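Local coordinates for uncharacterized protein (Streptococcus mutans, PDB 3L7Y) that probably acts as a magnesium-dependent phosphatase of the haloacid dehalogenase (HAD) superfamily, at residues A[37-48]-A[71-80]; A[184-194]-A[216-224]. One frame throughout, in Å; residues are numbered along the deposited sequence.

Interaction 1. Residues A[37-48]-A[71-80]; sequences VKVIATDMDGTF and DIRFVVASSN. With MG (magnesium ion), chain B.
I40 packs against both I72 and F74 where strand 39-42 lies parallel to strand 73-77. These are two central strands of the Rossmann-like HAD core. The family's DxD motif, D43 and D45, follows directly on strand 39-42. Five backbone hydrogen bonds join the pair, from R73 N to K38 O (2.8 Å) through A77 N to T42 O. The middle is tightly packed. On the face with I40, T42, F74 and V76, I40 CG2 lies beside F74 CD1 and CE1, and F74 CZ meets T42 CG2 at 3.7 Å. CG of F74 is anti to the backbone N (chi1 -171°), which swings the ring toward the first strand. F60 meets this ring edge-to-face. M44 CG, beside the backbone N, meets V76 CG1 at 3.5 Å; the bend at chi2 keeps SD near the same methyl. On the other face V39 CG2 touches V75 CG2 and A41 CB lies 4.0 Å from V75 CB; L233 and L236 of helix 229-239 pack on this face.

The metal end is the watery side, with D45 exposed. D43 OD2 binds magnesium at 2.4 Å and the backbone O of D45 binds it at 2.3 Å. Four waters and D252 complete the shell. T47 OG1 also donates to D43 OD2, from the anti side and tilted out of the carboxylate plane. D43 OD1 forms a salt bridge with K229 and accepts a hydrogen bond from a water that itself accepts from S79 N. The D45 carboxylate does not touch the metal. It meets N80 instead, the two side chains coming from opposite directions, with carboxylate and amide planes 55° apart. N80 ND2 donates to D45 OD2 over 2.9 Å on the syn side, 28° out of the carboxylate plane.

Interaction 2. Residues A[184-194]-A[216-224]; sequences KLTLQVKEEES and GFGYIDIIT
E191 has CG anti to the backbone N (chi1 -178°) and then bends at chi2 (55°). The bend turns its carboxylate back to the turn at 216-219. OE2 accepts from G218 N at 2.9 Å, with the donor above the carboxylate plane. The same side chain crosses F217: E191 CB sits over one face of the ring, 3.8 Å from its centroid, in a CH-pi contact. A water sits within hydrogen-bonding distance of E191 OE2, S194 OG and Y219 O, though it cannot serve every acceptor around it at once. G218 has positive phi in this type II turn and a carbonyl that accepts from V189 N.

Beyond the turn, strands 184-188 and 219-224 run antiparallel. L185-I222 and L187-I220 are hydrogen-bonded pairs; T186-D221 and Q188-Y219 are non-hydrogen-bonded pairs. Leucines and isoleucines share one face. There L187 CG meets I222 CD1 at 3.9 Å, and V189 CG2 approaches I220 CD1 nearly at a right angle. Helices 120-133 and 194-202 cover this face. The other face is more polar. T186 and D221 lie side by side, and T186 OG1 donates to D221 OD1 at 2.9 Å, from above the carboxylate plane. D221 OD2 is held by N102. K184 runs its CD and CE past D221, while its NZ pairs with E101. Q188 CG rests near Y219 CE2 at 3.7 Å. M160 of helix 155-161 reaches Q188 and Y219. The two are adjacent strands of the six-stranded mixed sheet, 219-224 being next to the edge strand 210-214, as in the alpha/beta cap of Cof-type HAD hydrolases.

The two interactions come in series along the chain and sit on opposite sides of its centre, with centres about 22 Å apart. Interaction 1 belongs to the eight-stranded sheet of the HAD core. Interaction 2 belongs to the separate six-stranded sheet of the cap. They still meet: K184 NZ reaches S79 O at 3.1 Å, a probable hydrogen bond, and D221 packs on S79. The loop after strand 73-77 therefore touches the cap directly. G216 CA, at the start of the second segment of interaction 2, lies about 6 Å from the magnesium ion. The metal site is thus close to the core-cap interface, consistent with a cap that covers a phosphatase active site.

Interaction 1. Residues A[37-48]-A[71-80]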
loop_
_atom_site.group_PDB
_atom_site.type_symbol
_atom_site.label_atom_id
_atom_site.label_comp_id
_atom_site.label_asym_id
_atom_site.label_seq_id
_atom_site.Cartn_x
_atom_site.Cartn_y
_atom_site.Cartn_z
ATOM N N VAL A 37 -19.699 6.360 10.661
ATOM C CA VAL A 37 -18.603 5.575 10.092
ATOM C C VAL A 37 -18.814 4.073 10.294
ATOM O O VAL A 37 -19.051 3.630 11.420
ATOM C CB VAL A 37 -17.246 5.999 10.713
ATOM C CG1 VAL A 37 -16.115 5.117 10.201
ATOM C CG2 VAL A 37 -16.957 7.462 10.403
ATOM N N LYS A 38 -18.724 3.302 9.205
ATOM C CA LYS A 38 -18.876 1.844 9.251
ATOM C C LYS A 38 -17.609 1.082 8.844
ATOM O O LYS A 38 -17.429 -0.086 9.188
ATOM C CB LYS A 38 -20.078 1.411 8.411
ATOM C CG LYS A 38 -21.386 1.976 8.969
ATOM C CD LYS A 38 -22.617 1.568 8.180
ATOM C CE LYS A 38 -23.840 2.354 8.674
ATOM N NZ LYS A 38 -25.120 1.806 8.146
ATOM N N VAL A 39 -16.733 1.739 8.100
ATOM C CA VAL A 39 -15.424 1.165 7.816
ATOM C C VAL A 39 -14.352 2.221 7.996
ATOM O O VAL A 39 -14.547 3.391 7.642
ATOM C CB VAL A 39 -15.363 0.402 6.448
ATOM C CG1 VAL A 39 -16.602 0.655 5.608
ATOM C CG2 VAL A 39 -14.059 0.676 5.697
ATOM N N ILE A 40 -13.257 1.815 8.631
ATOM C CA ILE A 40 -12.119 2.683 8.873
ATOM C C ILE A 40 -10.923 2.045 8.175
ATOM O O ILE A 40 -10.587 0.892 8.438
ATOM C CB ILE A 40 -11.811 2.793 10.369
ATOM C CG1 ILE A 40 -13.002 3.387 11.137
ATOM C CG2 ILE A 40 -10.535 3.625 10.608
ATOM C CD1 ILE A 40 -12.757 3.496 12.624
ATOM N N ALA A 41 -10.285 2.795 7.287
ATOM C CA ALA A 41 -9.187 2.266 6.488
ATOM C C ALA A 41 -7.968 3.117 6.707
ATOM O O ALA A 41 -8.041 4.332 6.643
ATOM C CB ALA A 41 -9.567 2.265 4.997
ATOM N N THR A 42 -6.834 2.493 6.970
ATOM C CA THR A 42 -5.636 3.287 7.161
ATOM C C THR A 42 -4.420 2.795 6.401
ATOM O O THR A 42 -4.122 1.592 6.348
ATOM C CB THR A 42 -5.250 3.378 8.634
ATOM O OG1 THR A 42 -4.174 4.309 8.781
ATOM C CG2 THR A 42 -4.805 2.016 9.143
ATOM N N ASP A 43 -3.697 3.747 5.833
ATOM C CA ASP A 43 -2.356 3.473 5.358
ATOM C C ASP A 43 -1.478 3.086 6.559
ATOM O O ASP A 43 -1.836 3.381 7.706
ATOM C CB ASP A 43 -1.809 4.711 4.674
ATOM C CG ASP A 43 -0.415 4.514 4.175
ATOM O OD1 ASP A 43 -0.090 3.372 3.776
ATOM O OD2 ASP A 43 0.352 5.491 4.204
ATOM N N MET A 44 -0.341 2.430 6.304
ATOM C CA MET A 44 0.554 1.986 7.380
ATOM C C MET A 44 1.784 2.876 7.588
ATOM O O MET A 44 1.815 3.715 8.497
ATOM C CB MET A 44 0.976 0.529 7.156
ATOM C CG MET A 44 -0.134 -0.457 7.439
ATOM S SD MET A 44 -0.550 -0.465 9.189
ATOM C CE MET A 44 0.883 -1.319 9.854
ATOM N N ASP A 45 2.796 2.686 6.742
ATOM C CA ASP A 45 4.011 3.492 6.784
ATOM C C ASP A 45 3.694 4.980 6.635
ATOM O O ASP A 45 3.090 5.371 5.652
ATOM C CB ASP A 45 4.960 3.072 5.655
ATOM C CG ASP A 45 5.377 1.603 5.753
ATOM O OD1 ASP A 45 5.767 1.152 6.851
ATOM O OD2 ASP A 45 5.301 0.894 4.731
ATOM N N GLY A 46 4.106 5.795 7.605
ATOM C CA GLY A 46 3.929 7.241 7.534
ATOM C C GLY A 46 2.573 7.721 8.021
ATOM O O GLY A 46 2.308 8.919 8.051
ATOM N N THR A 47 1.720 6.774 8.405
ATOM C CA THR A 47 0.343 7.052 8.775
ATOM C C THR A 47 -0.004 6.345 10.092
ATOM O O THR A 47 0.149 6.937 11.159
ATOM C CB THR A 47 -0.637 6.638 7.653
ATOM O OG1 THR A 47 -0.279 7.305 6.434
ATOM C CG2 THR A 47 -2.076 7.023 8.025
ATOM N N PHE A 48 -0.460 5.093 10.025
ATOM C CA PHE A 48 -0.721 4.310 11.240
ATOM C C PHE A 48 0.587 4.128 11.999
ATOM O O PHE A 48 0.628 4.258 13.222
ATOM C CB PHE A 48 -1.335 2.946 10.888
ATOM C CG PHE A 48 -1.776 2.120 12.089
ATOM C CD1 PHE A 48 -3.015 2.331 12.685
ATOM C CD2 PHE A 48 -0.975 1.093 12.575
ATOM C CE1 PHE A 48 -3.436 1.551 13.778
ATOM C CE2 PHE A 48 -1.383 0.298 13.657
ATOM C CZ PHE A 48 -2.622 0.539 14.269
ATOM N N ASP A 71 -19.676 -3.082 15.478
ATOM C CA ASP A 71 -19.606 -3.516 14.139
ATOM C C ASP A 71 -18.967 -2.513 13.191
ATOM O O ASP A 71 -19.435 -2.303 12.132
ATOM C CB ASP A 71 -20.943 -3.978 13.616
ATOM C CG ASP A 71 -20.785 -4.903 12.449
ATOM O OD1 ASP A 71 -19.729 -5.462 12.309
ATOM O OD2 ASP A 71 -21.659 -5.030 11.624
ATOM N N ILE A 72 -17.867 -1.927 13.583
ATOM C CA ILE A 72 -17.175 -1.040 12.690
ATOM C C ILE A 72 -15.965 -1.777 12.103
ATOM O O ILE A 72 -15.165 -2.261 12.825
ATOM C CB ILE A 72 -16.760 0.236 13.384
ATOM C CG1 ILE A 72 -17.975 1.064 13.737
ATOM C CG2 ILE A 72 -15.829 1.021 12.524
ATOM C CD1 ILE A 72 -17.667 2.124 14.642
ATOM N N ARG A 73 -15.881 -1.850 10.789
ATOM C CA ARG A 73 -14.818 -2.630 10.162
ATOM C C ARG A 73 -13.486 -1.881 10.106
ATOM O O ARG A 73 -13.458 -0.674 9.884
ATOM C CB ARG A 73 -15.234 -3.044 8.750
ATOM C CG ARG A 73 -15.706 -4.482 8.630
ATOM C CD ARG A 73 -17.211 -4.618 8.713
ATOM N NE ARG A 73 -17.684 -5.733 7.889
ATOM C CZ ARG A 73 -18.958 -6.097 7.782
ATOM N NH1 ARG A 73 -19.897 -5.440 8.451
ATOM N NH2 ARG A 73 -19.294 -7.119 7.004
ATOM N N PHE A 74 -12.385 -2.595 10.326
ATOM C CA PHE A 74 -11.071 -1.963 10.293
ATOM C C PHE A 74 -10.210 -2.559 9.190
ATOM O O PHE A 74 -10.000 -3.773 9.138
ATOM C CB PHE A 74 -10.353 -2.047 11.649
ATOM C CG PHE A 74 -9.087 -1.226 11.714
ATOM C CD1 PHE A 74 -9.121 0.108 12.101
ATOM C CD2 PHE A 74 -7.860 -1.786 11.360
ATOM C CE1 PHE A 74 -7.951 0.861 12.142
ATOM C CE2 PHE A 74 -6.686 -1.038 11.404
ATOM C CZ PHE A 74 -6.733 0.288 11.789
ATOM N N VAL A 75 -9.723 -1.688 8.315
ATOM C CA VAL A 75 -9.004 -2.102 7.113
ATOM C C VAL A 75 -7.593 -1.522 7.084
ATOM O O VAL A 75 -7.402 -0.314 7.180
ATOM C CB VAL A 75 -9.768 -1.651 5.842
ATOM C CG1 VAL A 75 -9.005 -2.022 4.581
ATOM C CG2 VAL A 75 -11.189 -2.231 5.824
ATOM N N VAL A 76 -6.603 -2.397 6.967
ATOM C CA VAL A 76 -5.231 -1.985 6.755
ATOM C C VAL A 76 -4.986 -1.900 5.238
ATOM O O VAL A 76 -5.145 -2.891 4.539
ATOM C CB VAL A 76 -4.277 -3.006 7.414
ATOM C CG1 VAL A 76 -2.832 -2.694 7.102
ATOM C CG2 VAL A 76 -4.514 -3.046 8.919
ATOM N N ALA A 77 -4.644 -0.714 4.729
ATOM C CA ALA A 77 -4.508 -0.503 3.281
ATOM C C ALA A 77 -3.117 0.009 2.914
ATOM O O ALA A 77 -2.802 1.177 3.130
ATOM C CB ALA A 77 -5.588 0.458 2.770
ATOM N N SER A 78 -2.286 -0.864 2.345
ATOM C CA SER A 78 -0.873 -0.549 2.185
ATOM C C SER A 78 -0.305 -1.073 0.856
ATOM O O SER A 78 -0.834 -2.015 0.267
ATOM C CB SER A 78 -0.089 -1.122 3.380
ATOM O OG SER A 78 1.318 -0.955 3.243
ATOM N N SER A 79 0.778 -0.469 0.390
ATOM C CA SER A 79 1.489 -1.031 -0.746
ATOM C C SER A 79 2.223 -2.329 -0.375
ATOM O O SER A 79 2.481 -3.162 -1.243
ATOM C CB SER A 79 2.480 -0.025 -1.310
ATOM O OG SER A 79 3.581 0.132 -0.444
ATOM N N ASN A 80 2.549 -2.509 0.907
ATOM C CA ASN A 80 3.323 -3.688 1.332
ATOM C C ASN A 80 2.557 -4.988 1.137
ATOM O O ASN A 80 1.319 -4.981 1.038
ATOM C CB ASN A 80 3.748 -3.569 2.805
ATOM C CG ASN A 80 4.507 -2.283 3.091
ATOM O OD1 ASN A 80 5.136 -1.704 2.205
ATOM N ND2 ASN A 80 4.439 -1.827 4.325
HETATM MG MG MG B . 2.627 5.918 3.427
HETATM O O HOH W 1 1.499 2.314 1.523
HETATM O O HOH W 2 3.130 3.447 2.926
HETATM O O HOH W 3 4.113 6.030 1.430
HETATM O O HOH W 4 1.203 5.767 1.426
HETATM O O HOH W 5 4.671 7.304 3.626
#

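Interaction 2. Residues A[184-194]-A[216-224]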
loop_
_atom_site.group_PDB
_atom_site.type_symbol
_atom_site.label_atom_id
_atom_site.label_comp_id
_atom_site.label_asym_id
_atom_site.label_seq_id
_atom_site.Cartn_x
_atom_site.Cartn_y
_atom_site.Cartn_z
ATOM N N LYS A 184 2.883 -7.142 -7.879
ATOM C CA LYS A 184 3.364 -5.829 -8.279
ATOM C C LYS A 184 4.876 -5.861 -8.463
ATOM O O LYS A 184 5.534 -6.845 -8.105
ATOM C CB LYS A 184 3.005 -4.791 -7.205
ATOM C CG LYS A 184 3.962 -4.759 -6.003
ATOM C CD LYS A 184 3.655 -3.549 -5.099
ATOM C CE LYS A 184 4.635 -3.412 -3.936
ATOM N NZ LYS A 184 4.552 -4.562 -2.997
ATOM N N LEU A 185 5.423 -4.789 -9.028
ATOM C CA LEU A 185 6.864 -4.560 -8.983
ATOM C C LEU A 185 7.161 -3.271 -8.245
ATOM O O LEU A 185 6.295 -2.416 -8.103
ATOM C CB LEU A 185 7.473 -4.442 -10.382
ATOM C CG LEU A 185 6.951 -5.300 -11.535
ATOM C CD1 LEU A 185 7.919 -5.174 -12.697
ATOM C CD2 LEU A 185 6.802 -6.737 -11.100
ATOM N N THR A 186 8.402 -3.103 -7.817
ATOM C CA THR A 186 8.792 -1.849 -7.196
ATOM C C THR A 186 10.082 -1.326 -7.801
ATOM O O THR A 186 11.042 -2.074 -7.994
ATOM C CB THR A 186 8.928 -1.986 -5.663
ATOM O OG1 THR A 186 7.658 -2.345 -5.094
ATOM C CG2 THR A 186 9.398 -0.669 -5.053
ATOM N N LEU A 187 10.097 -0.042 -8.134
ATOM C CA LEU A 187 11.322 0.583 -8.580
ATOM C C LEU A 187 11.862 1.469 -7.473
ATOM O O LEU A 187 11.119 2.252 -6.880
ATOM C CB LEU A 187 11.088 1.418 -9.833
ATOM C CG LEU A 187 10.492 0.736 -11.066
ATOM C CD1 LEU A 187 10.610 1.662 -12.255
ATOM C CD2 LEU A 187 11.205 -0.583 -11.334
ATOM N N GLN A 188 13.155 1.351 -7.198
ATOM C CA GLN A 188 13.800 2.323 -6.327
ATOM C C GLN A 188 14.538 3.306 -7.207
ATOM O O GLN A 188 15.387 2.918 -8.023
ATOM C CB GLN A 188 14.755 1.663 -5.330
ATOM C CG GLN A 188 15.226 2.631 -4.244
ATOM C CD GLN A 188 16.512 2.179 -3.595
ATOM O OE1 GLN A 188 17.502 1.919 -4.272
ATOM N NE2 GLN A 188 16.507 2.085 -2.274
ATOM N N VAL A 189 14.194 4.579 -7.054
ATOM C CA VAL A 189 14.626 5.606 -7.983
ATOM C C VAL A 189 14.894 6.874 -7.201
ATOM O O VAL A 189 14.452 7.001 -6.060
ATOM C CB VAL A 189 13.517 5.902 -9.000
ATOM C CG1 VAL A 189 13.133 4.636 -9.752
ATOM C CG2 VAL A 189 12.305 6.467 -8.300
ATOM N N LYS A 190 15.631 7.798 -7.804
ATOM C CA LYS A 190 15.784 9.126 -7.228
ATOM C C LYS A 190 14.415 9.800 -7.219
ATOM O O LYS A 190 13.720 9.810 -8.237
ATOM C CB LYS A 190 16.781 9.950 -8.046
ATOM C CG LYS A 190 18.226 9.771 -7.620
ATOM C CD LYS A 190 19.184 10.526 -8.533
ATOM N N GLU A 191 14.009 10.352 -6.079
ATOM C CA GLU A 191 12.696 10.977 -6.000
ATOM C C GLU A 191 12.503 11.991 -7.129
ATOM O O GLU A 191 11.389 12.184 -7.610
ATOM C CB GLU A 191 12.465 11.631 -4.623
ATOM C CG GLU A 191 11.085 12.277 -4.444
ATOM C CD GLU A 191 9.925 11.318 -4.720
ATOM O OE1 GLU A 191 8.760 11.763 -4.726
ATOM O OE2 GLU A 191 10.168 10.114 -4.932
ATOM N N GLU A 192 13.592 12.617 -7.572
ATOM C CA GLU A 192 13.475 13.690 -8.560
ATOM C C GLU A 192 13.253 13.189 -9.990
ATOM O O GLU A 192 12.912 13.971 -10.869
ATOM C CB GLU A 192 14.662 14.668 -8.503
ATOM C CG GLU A 192 16.025 14.073 -8.792
ATOM C CD GLU A 192 16.856 13.860 -7.532
ATOM O OE1 GLU A 192 18.067 13.564 -7.665
ATOM O OE2 GLU A 192 16.305 13.986 -6.415
ATOM N N GLU A 193 13.446 11.893 -10.223
ATOM C CA GLU A 193 13.227 11.321 -11.554
ATOM C C GLU A 193 11.925 10.532 -11.566
ATOM O O GLU A 193 11.519 9.976 -12.589
ATOM C CB GLU A 193 14.403 10.431 -11.956
ATOM C CG GLU A 193 15.623 11.227 -12.383
ATOM C CD GLU A 193 16.882 10.392 -12.516
ATOM O OE1 GLU A 193 16.901 9.232 -12.041
ATOM O OE2 GLU A 193 17.862 10.911 -13.094
ATOM N N SER A 194 11.277 10.510 -10.407
ATOM C CA SER A 194 10.111 9.682 -10.173
ATOM C C SER A 194 8.984 9.967 -11.148
ATOM O O SER A 194 8.460 9.039 -11.767
ATOM C CB SER A 194 9.605 9.883 -8.753
ATOM O OG SER A 194 8.425 9.131 -8.528
ATOM N N GLY A 216 6.094 6.102 -1.907
ATOM C CA GLY A 216 7.074 6.553 -0.934
ATOM C C GLY A 216 8.190 7.360 -1.564
ATOM O O GLY A 216 8.347 7.372 -2.789
ATOM N N PHE A 217 8.966 8.037 -0.724
ATOM C CA PHE A 217 10.084 8.851 -1.190
ATOM C C PHE A 217 11.137 7.958 -1.843
ATOM O O PHE A 217 11.729 7.092 -1.194
ATOM C CB PHE A 217 10.686 9.657 -0.031
ATOM C CG PHE A 217 11.690 10.688 -0.467
ATOM C CD1 PHE A 217 13.049 10.397 -0.475
ATOM C CD2 PHE A 217 11.278 11.946 -0.874
ATOM C CE1 PHE A 217 13.980 11.344 -0.881
ATOM C CE2 PHE A 217 12.203 12.903 -1.279
ATOM C CZ PHE A 217 13.555 12.602 -1.282
ATOM N N GLY A 218 11.346 8.149 -3.139
ATOM C CA GLY A 218 12.283 7.328 -3.881
ATOM C C GLY A 218 11.746 5.966 -4.298
ATOM O O GLY A 218 12.528 5.077 -4.636
ATOM N N TYR A 219 10.425 5.796 -4.296
ATOM C CA TYR A 219 9.816 4.514 -4.690
ATOM C C TYR A 219 8.636 4.650 -5.658
ATOM O O TYR A 219 7.820 5.568 -5.547
ATOM C CB TYR A 219 9.378 3.708 -3.458
ATOM C CG TYR A 219 10.529 3.226 -2.611
ATOM C CD1 TYR A 219 10.916 3.922 -1.470
ATOM C CD2 TYR A 219 11.240 2.082 -2.959
ATOM C CE1 TYR A 219 11.973 3.488 -0.695
ATOM C CE2 TYR A 219 12.302 1.637 -2.191
ATOM C CZ TYR A 219 12.659 2.347 -1.059
ATOM O OH TYR A 219 13.708 1.920 -0.293
ATOM N N ILE A 220 8.558 3.725 -6.616
ATOM C CA ILE A 220 7.409 3.627 -7.507
ATOM C C ILE A 220 6.931 2.182 -7.518
ATOM O O ILE A 220 7.708 1.269 -7.813
ATOM C CB ILE A 220 7.782 3.975 -8.954
ATOM C CG1 ILE A 220 8.179 5.442 -9.101
ATOM C CG2 ILE A 220 6.636 3.628 -9.894
ATOM C CD1 ILE A 220 8.975 5.708 -10.383
ATOM N N ASP A 221 5.663 1.971 -7.199
ATOM C CA ASP A 221 5.072 0.653 -7.345
ATOM C C ASP A 221 4.459 0.612 -8.725
ATOM O O ASP A 221 3.751 1.539 -9.120
ATOM C CB ASP A 221 3.991 0.416 -6.288
ATOM C CG ASP A 221 4.571 0.089 -4.938
ATOM O OD1 ASP A 221 5.803 -0.135 -4.870
ATOM O OD2 ASP A 221 3.807 0.056 -3.950
ATOM N N ILE A 222 4.761 -0.444 -9.462
ATOM C CA ILE A 222 4.139 -0.678 -10.749
ATOM C C ILE A 222 3.030 -1.681 -10.520
ATOM O O ILE A 222 3.274 -2.869 -10.347
ATOM C CB ILE A 222 5.153 -1.202 -11.794
ATOM C CG1 ILE A 222 6.271 -0.170 -12.001
ATOM C CG2 ILE A 222 4.438 -1.528 -13.101
ATOM C CD1 ILE A 222 7.336 -0.579 -12.993
ATOM N N ILE A 223 1.805 -1.187 -10.483
ATOM C CA ILE A 223 0.670 -2.029 -10.186
ATOM C C ILE A 223 -0.146 -2.284 -11.436
ATOM O O ILE A 223 0.017 -1.594 -12.436
ATOM C CB ILE A 223 -0.262 -1.350 -9.151
ATOM C CG1 ILE A 223 -0.503 0.113 -9.539
ATOM C CG2 ILE A 223 0.339 -1.459 -7.754
ATOM C CD1 ILE A 223 -1.809 0.727 -8.964
ATOM N N THR A 224 -1.026 -3.275 -11.349
ATOM C CA THR A 224 -2.047 -3.500 -12.356
ATOM C C THR A 224 -2.919 -2.251 -12.416
ATOM O O THR A 224 -3.517 -1.834 -11.405
ATOM C CB THR A 224 -2.902 -4.723 -11.993
ATOM O OG1 THR A 224 -2.100 -5.912 -12.094
ATOM C CG2 THR A 224 -4.131 -4.836 -12.910
HETATM O O HOH W 6 8.190 8.296 -6.086
#